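PDB 4OO3: hypothetical protein from Parabacteroides merdae, which probably acts as an NAD(P)-dependent oxidoreductase, joining a Rossmann-fold nucleotide-binding domain to a C-terminal domain built on a large mixed beta sheet. Local coordinates for residues P181-F192 and T298-F309; G323-R331 and P340-K348. All coordinates share one frame; numbering follows the deposited sequence.

How the contacts relate
Both contacts join neighbouring strands of one mixed, nine-stranded sheet in the C-terminal domain, with strand 316-322 between them: it pairs with 183-190 of contact 1 on one edge and with 326-332 of contact 2 on the other. Contact 1 is parallel and brings together segments more than a hundred residues apart; its centre lies about 13 Å from that of the chain. Contact 2, a local antiparallel hairpin, has its centre about 24 Å from it. The two contact centres are about 19 Å apart. Each is partly buried, one face lying under helices and the other carrying a salt bridge. Aromatic packing at the strand ends marks contact 1, whereas contact 2 sets aliphatic pairs against an arginine-glutamate bridge on the opposite face.

Contact 1. Residues P181-F192 and T298-F309; sequences PAIVKESVHHLF and TAKVSVIWNYTF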
loop_
_atom_site.group_PDB
_atom_site.type_symbol
_atom_site.label_atom_id
_atom_site.label_comp_id
_atom_site.label_asym_id
_atom_site.label_seq_id
_atom_site.Cartn_x
_atom_site.Cartn_y
_atom_site.Cartn_z
ATOM N N PRO A 181 0.631 12.021 19.920
ATOM C CA PRO A 181 1.387 10.917 19.328
ATOM C C PRO A 181 2.760 11.332 18.823
ATOM O O PRO A 181 2.934 12.458 18.373
ATOM C CB PRO A 181 0.511 10.485 18.156
ATOM C CG PRO A 181 -0.867 10.883 18.549
ATOM C CD PRO A 181 -0.706 12.157 19.317
ATOM N N ALA A 182 3.718 10.412 18.907
ATOM C CA ALA A 182 5.089 10.650 18.451
ATOM C C ALA A 182 5.234 10.396 16.952
ATOM O O ALA A 182 6.188 10.856 16.330
ATOM C CB ALA A 182 6.066 9.775 19.228
ATOM N N ILE A 183 4.300 9.639 16.382
ATOM C CA ILE A 183 4.290 9.373 14.953
ATOM C C ILE A 183 2.878 9.666 14.464
ATOM O O ILE A 183 1.906 9.224 15.072
ATOM C CB ILE A 183 4.732 7.927 14.628
ATOM C CG1 ILE A 183 6.133 7.660 15.197
ATOM C CG2 ILE A 183 4.736 7.696 13.126
ATOM C CD1 ILE A 183 6.634 6.241 15.012
ATOM N N VAL A 184 2.778 10.452 13.390
ATOM C CA VAL A 184 1.496 10.904 12.853
ATOM C C VAL A 184 1.560 10.878 11.327
ATOM O O VAL A 184 2.460 11.480 10.760
ATOM C CB VAL A 184 1.178 12.342 13.317
ATOM C CG1 VAL A 184 -0.121 12.835 12.693
ATOM C CG2 VAL A 184 1.095 12.419 14.841
ATOM N N LYS A 185 0.616 10.183 10.677
ATOM C CA LYS A 185 0.507 10.141 9.199
ATOM C C LYS A 185 -0.934 10.337 8.731
ATOM O O LYS A 185 -1.830 9.575 9.098
ATOM C CB LYS A 185 1.029 8.820 8.642
ATOM C CG LYS A 185 2.500 8.616 8.925
ATOM C CD LYS A 185 3.045 7.331 8.327
ATOM C CE LYS A 185 4.479 7.115 8.782
ATOM N NZ LYS A 185 5.412 8.130 8.223
ATOM N N GLU A 186 -1.148 11.364 7.920
ATOM C CA GLU A 186 -2.488 11.743 7.495
ATOM C C GLU A 186 -2.502 11.919 5.983
ATOM O O GLU A 186 -1.703 12.679 5.439
ATOM C CB GLU A 186 -2.909 13.035 8.191
ATOM C CG GLU A 186 -3.048 12.898 9.704
ATOM C CD GLU A 186 -3.244 14.229 10.411
ATOM O OE1 GLU A 186 -2.481 15.186 10.130
ATOM O OE2 GLU A 186 -4.155 14.311 11.267
ATOM N N SER A 187 -3.400 11.203 5.311
ATOM C CA SER A 187 -3.514 11.266 3.859
ATOM C C SER A 187 -4.919 11.667 3.458
ATOM O O SER A 187 -5.890 11.262 4.095
ATOM C CB SER A 187 -3.184 9.912 3.233
ATOM O OG SER A 187 -1.941 9.435 3.688
ATOM N N VAL A 188 -5.011 12.472 2.404
ATOM C CA VAL A 188 -6.278 12.783 1.754
ATOM C C VAL A 188 -6.166 12.330 0.300
ATOM O O VAL A 188 -5.359 12.874 -0.462
ATOM C CB VAL A 188 -6.589 14.287 1.802
ATOM C CG1 VAL A 188 -7.957 14.574 1.196
ATOM C CG2 VAL A 188 -6.514 14.798 3.236
ATOM N N HIS A 189 -6.964 11.326 -0.062
ATOM C CA HIS A 189 -7.011 10.787 -1.419
ATOM C C HIS A 189 -8.333 11.144 -2.071
ATOM O O HIS A 189 -9.243 11.616 -1.405
ATOM C CB HIS A 189 -6.844 9.270 -1.386
ATOM C CG HIS A 189 -5.491 8.834 -0.925
ATOM N ND1 HIS A 189 -4.375 8.912 -1.729
ATOM C CD2 HIS A 189 -5.068 8.337 0.261
ATOM C CE1 HIS A 189 -3.322 8.476 -1.059
ATOM N NE2 HIS A 189 -3.716 8.120 0.151
ATOM N N HIS A 190 -8.432 10.915 -3.378
ATOM C CA HIS A 190 -9.614 11.307 -4.142
ATOM C C HIS A 190 -10.127 10.194 -5.053
ATOM O O HIS A 190 -9.349 9.502 -5.700
ATOM C CB HIS A 190 -9.330 12.591 -4.916
ATOM C CG HIS A 190 -9.046 13.756 -4.023
ATOM N ND1 HIS A 190 -7.783 14.036 -3.546
ATOM C CD2 HIS A 190 -9.869 14.677 -3.470
ATOM C CE1 HIS A 190 -7.838 15.097 -2.761
ATOM N NE2 HIS A 190 -9.093 15.503 -2.695
ATOM N N LEU A 191 -11.450 10.023 -5.081
ATOM C CA LEU A 191 -12.076 8.898 -5.778
ATOM C C LEU A 191 -12.031 9.100 -7.281
ATOM O O LEU A 191 -11.773 8.155 -8.028
ATOM C CB LEU A 191 -13.527 8.717 -5.323
ATOM C CG LEU A 191 -13.742 8.414 -3.835
ATOM C CD1 LEU A 191 -15.135 8.825 -3.389
ATOM C CD2 LEU A 191 -13.492 6.947 -3.535
ATOM N N PHE A 192 -12.263 10.334 -7.712
ATOM C CA PHE A 192 -12.324 10.671 -9.128
ATOM C C PHE A 192 -11.182 11.602 -9.537
ATOM O O PHE A 192 -11.019 12.687 -8.971
ATOM C CB PHE A 192 -13.664 11.338 -9.456
ATOM C CG PHE A 192 -13.831 11.657 -10.911
ATOM C CD1 PHE A 192 -13.848 10.638 -11.852
ATOM C CD2 PHE A 192 -13.946 12.969 -11.344
ATOM C CE1 PHE A 192 -13.991 10.918 -13.198
ATOM C CE2 PHE A 192 -14.091 13.257 -12.693
ATOM C CZ PHE A 192 -14.116 12.229 -13.622
ATOM N N THR A 298 3.280 5.811 20.713
ATOM C CA THR A 298 1.954 6.144 20.213
ATOM C C THR A 298 2.040 6.647 18.767
ATOM O O THR A 298 2.716 7.638 18.481
ATOM C CB THR A 298 1.259 7.207 21.084
ATOM O OG1 THR A 298 1.124 6.724 22.427
ATOM C CG2 THR A 298 -0.119 7.526 20.535
ATOM N N ALA A 299 1.361 5.941 17.867
ATOM C CA ALA A 299 1.279 6.320 16.471
ATOM C C ALA A 299 -0.158 6.689 16.131
ATOM O O ALA A 299 -1.095 6.193 16.753
ATOM C CB ALA A 299 1.759 5.178 15.590
ATOM N N LYS A 300 -0.324 7.571 15.152
ATOM C CA LYS A 300 -1.646 7.957 14.668
ATOM C C LYS A 300 -1.637 7.915 13.148
ATOM O O LYS A 300 -0.804 8.560 12.518
ATOM C CB LYS A 300 -1.998 9.364 15.153
ATOM C CG LYS A 300 -3.130 10.068 14.396
ATOM C CD LYS A 300 -4.359 10.313 15.258
ATOM C CE LYS A 300 -5.380 11.210 14.573
ATOM N NZ LYS A 300 -4.847 12.575 14.305
ATOM N N VAL A 301 -2.558 7.162 12.557
ATOM C CA VAL A 301 -2.699 7.167 11.107
ATOM C C VAL A 301 -4.118 7.530 10.713
ATOM O O VAL A 301 -5.072 7.190 11.413
ATOM C CB VAL A 301 -2.301 5.826 10.462
ATOM C CG1 VAL A 301 -0.875 5.462 10.842
ATOM C CG2 VAL A 301 -3.265 4.718 10.850
ATOM N N SER A 302 -4.246 8.211 9.578
ATOM C CA SER A 302 -5.526 8.729 9.140
ATOM C C SER A 302 -5.630 8.772 7.610
ATOM O O SER A 302 -4.658 9.085 6.912
ATOM C CB SER A 302 -5.718 10.129 9.726
ATOM O OG SER A 302 -6.875 10.741 9.206
ATOM N N VAL A 303 -6.822 8.458 7.101
ATOM C CA VAL A 303 -7.084 8.450 5.667
ATOM C C VAL A 303 -8.450 9.063 5.387
ATOM O O VAL A 303 -9.446 8.654 5.973
ATOM C CB VAL A 303 -7.053 7.025 5.075
ATOM C CG1 VAL A 303 -7.381 7.067 3.589
ATOM C CG2 VAL A 303 -5.688 6.373 5.291
ATOM N N ILE A 304 -8.475 10.049 4.495
ATOM C CA ILE A 304 -9.707 10.631 3.997
ATOM C C ILE A 304 -9.781 10.431 2.479
ATOM O O ILE A 304 -8.800 10.637 1.766
ATOM C CB ILE A 304 -9.800 12.132 4.344
ATOM C CG1 ILE A 304 -9.936 12.301 5.864
ATOM C CG2 ILE A 304 -10.967 12.783 3.606
ATOM C CD1 ILE A 304 -9.957 13.731 6.358
ATOM N N TRP A 305 -10.953 10.017 2.005
ATOM C CA TRP A 305 -11.248 9.926 0.589
ATOM C C TRP A 305 -12.339 10.928 0.241
ATOM O O TRP A 305 -13.508 10.747 0.592
ATOM C CB TRP A 305 -11.700 8.507 0.224
ATOM C CG TRP A 305 -10.558 7.538 0.038
ATOM C CD1 TRP A 305 -9.976 6.761 0.993
ATOM C CD2 TRP A 305 -9.869 7.259 -1.181
ATOM N NE1 TRP A 305 -8.962 6.011 0.445
ATOM C CE2 TRP A 305 -8.874 6.303 -0.890
ATOM C CE3 TRP A 305 -9.986 7.734 -2.493
ATOM C CZ2 TRP A 305 -8.013 5.802 -1.863
ATOM C CZ3 TRP A 305 -9.127 7.240 -3.458
ATOM C CH2 TRP A 305 -8.152 6.283 -3.140
ATOM N N ASN A 306 -11.956 12.002 -0.432
ATOM C CA ASN A 306 -12.932 12.920 -0.983
ATOM C C ASN A 306 -13.235 12.526 -2.424
ATOM O O ASN A 306 -12.563 11.660 -2.990
ATOM C CB ASN A 306 -12.438 14.362 -0.869
ATOM C CG ASN A 306 -12.414 14.850 0.568
ATOM O OD1 ASN A 306 -13.317 14.556 1.355
ATOM N ND2 ASN A 306 -11.380 15.600 0.918
ATOM N N TYR A 307 -14.257 13.142 -3.009
ATOM C CA TYR A 307 -14.659 12.790 -4.359
ATOM C C TYR A 307 -13.611 13.235 -5.368
ATOM O O TYR A 307 -13.049 12.421 -6.094
ATOM C CB TYR A 307 -16.021 13.378 -4.738
ATOM C CG TYR A 307 -16.392 12.968 -6.142
ATOM C CD1 TYR A 307 -16.649 11.634 -6.438
ATOM C CD2 TYR A 307 -16.417 13.889 -7.184
ATOM C CE1 TYR A 307 -16.949 11.228 -7.719
ATOM C CE2 TYR A 307 -16.724 13.491 -8.473
ATOM C CZ TYR A 307 -16.988 12.157 -8.731
ATOM O OH TYR A 307 -17.288 11.735 -10.001
ATOM N N THR A 308 -13.355 14.532 -5.416
ATOM C CA THR A 308 -12.372 15.060 -6.347
ATOM C C THR A 308 -11.831 16.376 -5.814
ATOM O O THR A 308 -12.433 16.988 -4.931
ATOM C CB THR A 308 -12.969 15.225 -7.763
ATOM O OG1 THR A 308 -11.914 15.264 -8.729
ATOM C CG2 THR A 308 -13.831 16.487 -7.868
ATOM N N PHE A 309 -10.689 16.794 -6.347
ATOM C CA PHE A 309 -10.024 18.013 -5.886
ATOM C C PHE A 309 -10.289 19.179 -6.831
ATOM O O PHE A 309 -10.449 18.974 -8.038
ATOM C CB PHE A 309 -8.508 17.801 -5.719
ATOM C CG PHE A 309 -7.843 17.094 -6.877
ATOM C CD1 PHE A 309 -7.511 17.781 -8.036
ATOM C CD2 PHE A 309 -7.528 15.746 -6.795
ATOM C CE1 PHE A 309 -6.891 17.133 -9.092
ATOM C CE2 PHE A 309 -6.907 15.093 -7.846
ATOM C CZ PHE A 309 -6.590 15.788 -8.996
HETATM O O HOH W 1 -6.283 12.063 6.948
#
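I183 and A299 open a parallel strand pair within the mixed sheet of the C-terminal domain, and the register runs unbroken to H190 and N306. Backbone hydrogen bonds alternate in direction along it: K300 N gives to I183 O, K185 N to K300 O, and so on to L191 N with N306 O. Side chains sort by face. I183, S187, V301 and V303, small or aliphatic, suit close packing against helix 220-231, while the longer K185 reaches E230 of that helix with its ammonium; S187 OG bonds H317. On the other face a loose salt bridge joins E186 OE2 to K300 NZ at 3.6 Å, and a water links S187 O with S302 OG.

Aromatic groups take over at the C-terminal ends. H189 CB sits squarely over the six-membered ring of W305, 3.4 Å from its centroid, while L191 CD2 meets W305 CE3 at 3.7 Å. The H190 ring, held by D315 through ND1, receives the edge of F309 on its face, the planes 88° apart. F192 has CG anti to the backbone N (chi1 -177°), which sets its ring with one face under Y307 OH, a hydroxyl bonded to Q262; F192 CB lies over the Y307 ring, 3.5 Å from CZ. Beyond them the T308 hydroxyl donates to the backbone, OG1 standing 2.7 Å from F192 O and tilted 33° from the carbonyl plane.

Contact 2. Residues G323-R331 and P340-K348; sequences GSKADLVIR and PELFVEAVK
R331 and E345 meet from opposite directions, the guanidinium and carboxylate nearly coplanar, with their planes 27° apart. NH2 of R331 lies 2.4 Å from OE2 of E345, a salt bridge modelled so short that its exact length is doubtful. Beneath it V329 supplies the apolar floor: CG1 stands over the centre of the guanidinium, and CG2 approaches E345 CD at 3.8 Å. R331 NE also passes above the rim of the F343 ring, 3.8 Å from CD1, but the cation-pi attraction is weak at best. E345 has CG anti to its carbonyl carbon (chi1 -45°) and an extended chain beyond, which carries the carboxylate along the hairpin to the arginine. Were E345 replaced by an alanine, the R331 guanidinium would probably lose its mate across the strands, and V329 CG2 the carboxylate packed against it.

These side chains project from a beta hairpin, strands 326-332 and 341-346. D327 with E345, V329 with F343 and R331 with E341 are its hydrogen-bonded pairs, each closed by two backbone bonds; F343 N to V329 O is 2.7 Å. The alternate, non-hydrogen-bonded residues turn to the opposite face, where aliphatic chains suit burial under helices. I330 CD1 touches L342 CD1 at 3.7 Å, and L328 CD2 lies beside V344 CG2 at 3.9 Å. Helix 155-164 packs on I330 and L342, while Y355 of helix 352-369 rests on A326 and V344. At the far end of the ladder V347 N donates to K325 O at 2.9 Å, and V347 CG2 lies against that same carbonyl.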
loop_
_atom_site.group_PDB
_atom_site.type_symbol
_atom_site.label_atom_id
_atom_site.label_comp_id
_atom_site.label_asym_id
_atom_site.label_seq_id
_atom_site.Cartn_x
_atom_site.Cartn_y
_atom_site.Cartn_z
ATOM N N GLY A 323 11.693 12.695 17.233
ATOM C CA GLY A 323 12.880 12.178 17.910
ATOM C C GLY A 323 13.291 13.140 19.003
ATOM O O GLY A 323 12.873 14.298 18.997
ATOM N N SER A 324 14.110 12.667 19.938
ATOM C CA SER A 324 14.555 13.491 21.071
ATOM C C SER A 324 15.348 14.735 20.637
ATOM O O SER A 324 15.382 15.732 21.360
ATOM C CB SER A 324 15.361 12.654 22.072
ATOM O OG SER A 324 16.552 12.160 21.487
ATOM N N LYS A 325 15.971 14.682 19.459
ATOM C CA LYS A 325 16.686 15.842 18.911
ATOM C C LYS A 325 15.891 16.606 17.862
ATOM O O LYS A 325 16.005 17.829 17.766
ATOM C CB LYS A 325 18.014 15.417 18.294
ATOM C CG LYS A 325 19.046 14.935 19.294
ATOM C CD LYS A 325 20.402 14.800 18.621
ATOM C CE LYS A 325 21.366 13.970 19.447
ATOM N NZ LYS A 325 21.735 14.663 20.707
ATOM N N ALA A 326 15.096 15.897 17.065
ATOM C CA ALA A 326 14.430 16.529 15.933
ATOM C C ALA A 326 13.187 15.795 15.470
ATOM O O ALA A 326 13.086 14.576 15.612
ATOM C CB ALA A 326 15.408 16.656 14.772
ATOM N N ASP A 327 12.252 16.569 14.916
ATOM C CA ASP A 327 11.105 16.054 14.177
ATOM C C ASP A 327 11.464 15.936 12.696
ATOM O O ASP A 327 11.993 16.880 12.102
ATOM C CB ASP A 327 9.900 16.994 14.307
ATOM C CG ASP A 327 9.396 17.124 15.734
ATOM O OD1 ASP A 327 9.667 16.230 16.558
ATOM O OD2 ASP A 327 8.722 18.135 16.034
ATOM N N LEU A 328 11.175 14.778 12.110
ATOM C CA LEU A 328 11.262 14.593 10.659
ATOM C C LEU A 328 9.858 14.734 10.081
ATOM O O LEU A 328 8.945 14.018 10.482
ATOM C CB LEU A 328 11.832 13.219 10.318
ATOM C CG LEU A 328 13.192 12.909 10.925
ATOM C CD1 LEU A 328 13.568 11.465 10.628
ATOM C CD2 LEU A 328 14.245 13.872 10.402
ATOM N N VAL A 329 9.698 15.647 9.131
ATOM C CA VAL A 329 8.375 16.095 8.699
ATOM C C VAL A 329 8.246 15.996 7.187
ATOM O O VAL A 329 9.104 16.488 6.456
ATOM C CB VAL A 329 8.126 17.563 9.135
ATOM C CG1 VAL A 329 6.811 18.104 8.568
ATOM C CG2 VAL A 329 8.143 17.671 10.652
ATOM N N ILE A 330 7.172 15.355 6.732
ATOM C CA ILE A 330 6.799 15.364 5.328
ATOM C C ILE A 330 5.659 16.351 5.154
ATOM O O ILE A 330 4.687 16.316 5.907
ATOM C CB ILE A 330 6.278 14.005 4.838
ATOM C CG1 ILE A 330 7.301 12.892 5.080
ATOM C CG2 ILE A 330 5.916 14.079 3.362
ATOM C CD1 ILE A 330 8.541 13.001 4.230
ATOM N N ARG A 331 5.793 17.230 4.166
ATOM C CA ARG A 331 4.686 18.050 3.701
ATOM C C ARG A 331 4.431 17.735 2.243
ATOM O O ARG A 331 5.370 17.594 1.449
ATOM C CB ARG A 331 4.992 19.528 3.866
ATOM C CG ARG A 331 5.094 19.976 5.314
ATOM C CD ARG A 331 5.611 21.400 5.403
ATOM N NE ARG A 331 6.523 21.555 6.529
ATOM C CZ ARG A 331 6.149 21.681 7.796
ATOM N NH1 ARG A 331 4.864 21.678 8.129
ATOM N NH2 ARG A 331 7.069 21.810 8.739
ATOM N N PRO A 340 5.760 15.190 -2.328
ATOM C CA PRO A 340 6.259 15.135 -0.946
ATOM C C PRO A 340 7.651 15.752 -0.770
ATOM O O PRO A 340 8.542 15.509 -1.588
ATOM C CB PRO A 340 6.274 13.631 -0.624
ATOM C CG PRO A 340 6.279 12.938 -1.938
ATOM C CD PRO A 340 5.573 13.845 -2.906
ATOM N N GLU A 341 7.804 16.564 0.275
ATOM C CA GLU A 341 9.080 17.162 0.632
ATOM C C GLU A 341 9.356 16.855 2.091
ATOM O O GLU A 341 8.443 16.886 2.917
ATOM C CB GLU A 341 9.067 18.684 0.429
ATOM C CG GLU A 341 8.836 19.156 -1.004
ATOM C CD GLU A 341 9.918 18.723 -1.987
ATOM O OE1 GLU A 341 11.015 18.313 -1.550
ATOM O OE2 GLU A 341 9.668 18.792 -3.211
ATOM N N LEU A 342 10.621 16.570 2.395
ATOM C CA LEU A 342 11.052 16.166 3.732
ATOM C C LEU A 342 11.761 17.319 4.441
ATOM O O LEU A 342 12.550 18.038 3.826
ATOM C CB LEU A 342 11.986 14.951 3.622
ATOM C CG LEU A 342 12.636 14.379 4.888
ATOM C CD1 LEU A 342 11.620 13.966 5.945
ATOM C CD2 LEU A 342 13.515 13.198 4.497
ATOM N N PHE A 343 11.467 17.492 5.732
ATOM C CA PHE A 343 12.105 18.517 6.557
ATOM C C PHE A 343 12.666 17.946 7.863
ATOM O O PHE A 343 12.108 17.012 8.434
ATOM C CB PHE A 343 11.106 19.635 6.878
ATOM C CG PHE A 343 10.605 20.370 5.666
ATOM C CD1 PHE A 343 9.564 19.860 4.911
ATOM C CD2 PHE A 343 11.175 21.578 5.283
ATOM C CE1 PHE A 343 9.106 20.528 3.791
ATOM C CE2 PHE A 343 10.716 22.258 4.165
ATOM C CZ PHE A 343 9.678 21.734 3.419
ATOM N N VAL A 344 13.777 18.523 8.317
ATOM C CA VAL A 344 14.356 18.245 9.629
ATOM C C VAL A 344 14.136 19.467 10.512
ATOM O O VAL A 344 14.582 20.562 10.179
ATOM C CB VAL A 344 15.876 17.990 9.534
ATOM C CG1 VAL A 344 16.486 17.804 10.923
ATOM C CG2 VAL A 344 16.164 16.791 8.641
ATOM N N GLU A 345 13.453 19.278 11.634
ATOM C CA GLU A 345 13.112 20.380 12.525
ATOM C C GLU A 345 13.651 20.095 13.915
ATOM O O GLU A 345 13.211 19.155 14.573
ATOM C CB GLU A 345 11.594 20.570 12.569
ATOM C CG GLU A 345 10.948 20.532 11.193
ATOM C CD GLU A 345 9.549 21.130 11.160
ATOM O OE1 GLU A 345 8.932 21.297 12.234
ATOM O OE2 GLU A 345 9.071 21.433 10.051
ATOM N N ALA A 346 14.615 20.890 14.359
ATOM C CA ALA A 346 15.202 20.675 15.672
ATOM C C ALA A 346 14.159 20.933 16.743
ATOM O O ALA A 346 13.272 21.773 16.567
ATOM C CB ALA A 346 16.406 21.574 15.880
ATOM N N VAL A 347 14.262 20.186 17.838
ATOM C CA VAL A 347 13.402 20.379 18.997
ATOM C C VAL A 347 13.824 21.677 19.682
ATOM O O VAL A 347 15.006 22.018 19.688
ATOM C CB VAL A 347 13.497 19.169 19.957
ATOM C CG1 VAL A 347 12.860 19.464 21.309
ATOM C CG2 VAL A 347 12.847 17.946 19.317
ATOM N N LYS A 348 12.852 22.413 20.224
ATOM C CA LYS A 348 13.135 23.662 20.945
ATOM C C LYS A 348 14.024 23.422 22.170
ATOM O O LYS A 348 13.912 22.388 22.833
ATOM C CB LYS A 348 11.836 24.356 21.366
ATOM C CG LYS A 348 10.897 23.490 22.190
ATOM C CD LYS A 348 9.687 24.269 22.661
ATOM C CE LYS A 348 8.666 23.338 23.286
ATOM N NZ LYS A 348 7.488 24.098 23.776
#